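PDB 3LYU: putative hydrogenase from Pyrococcus furiosus, which is probably an oxidoreductase that, as a whole protein, binds FAD and one [2Fe-2S] cluster; this construct is one alpha-beta domain of it. Local coordinates for residues K38-E42 with I43-V47. Sequence-based numbering, arbitrary orientation.
Sequences KAWQE and IGNDV
Trp40 O, in the last turn of helix 29-42, is gripped twice by Asn45, whose backbone N donates at 3.0 Å and whose ND2 donates at 2.9 Å from the same face of the carbonyl plane. With chi1 at -66°, the Asn45 CG sits beside its own backbone N, which brings both donors to one oxygen. The amide stands steeply to the indole, 79° between planes, and ND2 lies 3.7 Å from Trp40 CB. The backbone N atoms of Phe18 and Gly19 donate to Asn45 OD1, Glu16 O takes a further ND2 bond, and Trp40 NE1 reaches Pro14 O, so this buried side is tightly knit. Gly44, at positive phi, donates its N to Gln41 O (3.0 Å), completing a Schellman motif with the Asn45 N bond. The outer side is looser: partly exposed Gln41 folds at chi2 (75°), its CB 3.8 Å from Val47 CG1 and its CD 3.3 Å from Asn45 O. Shortened to an alanine here, the side chain would keep its CB beside Val47, but the Asn45 carbonyl would probably lie more open. Within the beta-alpha-beta unit, backbone-directed polar bonds thus end the helix and fix the turn into strand 46-54, while Asn45 ties it to the segment entering strand 20-26.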
loop_
_atom_site.group_PDB
_atom_site.type_symbol
_atom_site.label_atom_id
_atom_site.label_comp_id
_atom_site.label_asym_id
_atom_site.label_seq_id
_atom_site.Cartn_x
_atom_site.Cartn_y
_atom_site.Cartn_z
ATOM N N LYS B 38 14.251 -18.464 8.129
ATOM C CA LYS B 38 15.554 -18.528 8.764
ATOM C C LYS B 38 15.698 -17.386 9.756
ATOM O O LYS B 38 16.136 -17.581 10.888
ATOM C CB LYS B 38 16.639 -18.448 7.701
ATOM C CG LYS B 38 18.033 -18.703 8.207
ATOM C CD LYS B 38 18.996 -18.725 7.045
ATOM C CE LYS B 38 20.419 -18.942 7.503
ATOM N NZ LYS B 38 21.361 -18.801 6.348
ATOM N N ALA B 39 15.302 -16.194 9.325
ATOM C CA ALA B 39 15.372 -14.990 10.148
ATOM C C ALA B 39 14.372 -14.993 11.309
ATOM O O ALA B 39 14.642 -14.427 12.367
ATOM C CB ALA B 39 15.151 -13.781 9.288
ATOM N N TRP B 40 13.213 -15.616 11.118
ATOM C CA TRP B 40 12.231 -15.671 12.194
ATOM C C TRP B 40 12.700 -16.588 13.314
ATOM O O TRP B 40 12.445 -16.324 14.479
ATOM C CB TRP B 40 10.878 -16.154 11.683
ATOM C CG TRP B 40 10.015 -15.059 11.144
ATOM C CD1 TRP B 40 10.064 -13.730 11.479
ATOM C CD2 TRP B 40 8.901 -15.202 10.253
ATOM N NE1 TRP B 40 9.047 -13.039 10.856
ATOM C CE2 TRP B 40 8.317 -13.917 10.100
ATOM C CE3 TRP B 40 8.332 -16.294 9.573
ATOM C CZ2 TRP B 40 7.190 -13.693 9.298
ATOM C CZ3 TRP B 40 7.209 -16.072 8.775
ATOM C CH2 TRP B 40 6.649 -14.775 8.646
ATOM N N GLN B 41 13.385 -17.666 12.956
ATOM C CA GLN B 41 13.888 -18.613 13.937
ATOM C C GLN B 41 14.932 -17.913 14.795
ATOM O O GLN B 41 14.879 -17.973 16.017
ATOM C CB GLN B 41 14.508 -19.826 13.228
ATOM C CG GLN B 41 14.906 -20.988 14.141
ATOM C CD GLN B 41 13.723 -21.817 14.654
ATOM O OE1 GLN B 41 13.901 -22.719 15.476
ATOM N NE2 GLN B 41 12.521 -21.520 14.168
ATOM N N GLU B 42 15.874 -17.235 14.147
ATOM C CA GLU B 42 16.948 -16.511 14.843
ATOM C C GLU B 42 16.412 -15.423 15.784
ATOM O O GLU B 42 17.026 -15.119 16.808
ATOM C CB GLU B 42 17.891 -15.871 13.812
ATOM C CG GLU B 42 19.246 -15.443 14.342
ATOM C CD GLU B 42 20.071 -16.629 14.789
ATOM O OE1 GLU B 42 20.048 -17.665 14.075
ATOM O OE2 GLU B 42 20.748 -16.529 15.845
ATOM N N ILE B 43 15.270 -14.839 15.416
ATOM C CA ILE B 43 14.624 -13.778 16.193
ATOM C C ILE B 43 13.878 -14.314 17.418
ATOM O O ILE B 43 13.409 -13.549 18.257
ATOM C CB ILE B 43 13.668 -12.931 15.278
ATOM C CG1 ILE B 43 14.258 -11.536 15.091
ATOM C CG2 ILE B 43 12.268 -12.829 15.866
ATOM C CD1 ILE B 43 15.660 -11.529 14.475
ATOM N N GLY B 44 13.771 -15.629 17.519
ATOM C CA GLY B 44 13.110 -16.209 18.669
ATOM C C GLY B 44 11.777 -16.879 18.409
ATOM O O GLY B 44 11.004 -17.107 19.347
ATOM N N ASN B 45 11.513 -17.193 17.143
ATOM C CA ASN B 45 10.274 -17.848 16.743
ATOM C C ASN B 45 10.483 -19.342 16.509
ATOM O O ASN B 45 11.510 -19.758 15.985
ATOM C CB ASN B 45 9.733 -17.214 15.457
ATOM C CG ASN B 45 9.300 -15.788 15.654
ATOM O OD1 ASN B 45 8.375 -15.507 16.406
ATOM N ND2 ASN B 45 9.970 -14.872 14.980
ATOM N N ASP B 46 9.506 -20.147 16.903
ATOM C CA ASP B 46 9.571 -21.589 16.698
ATOM C C ASP B 46 8.920 -21.846 15.346
ATOM O O ASP B 46 7.751 -22.223 15.275
ATOM C CB ASP B 46 8.786 -22.316 17.793
ATOM C CG ASP B 46 8.694 -23.812 17.554
ATOM O OD1 ASP B 46 9.734 -24.496 17.631
ATOM O OD2 ASP B 46 7.583 -24.308 17.284
ATOM N N VAL B 47 9.668 -21.632 14.272
ATOM C CA VAL B 47 9.098 -21.831 12.953
ATOM C C VAL B 47 9.355 -23.235 12.408
ATOM O O VAL B 47 10.451 -23.779 12.525
ATOM C CB VAL B 47 9.623 -20.751 11.954
ATOM C CG1 VAL B 47 11.130 -20.798 11.882
ATOM C CG2 VAL B 47 9.013 -20.964 10.572
#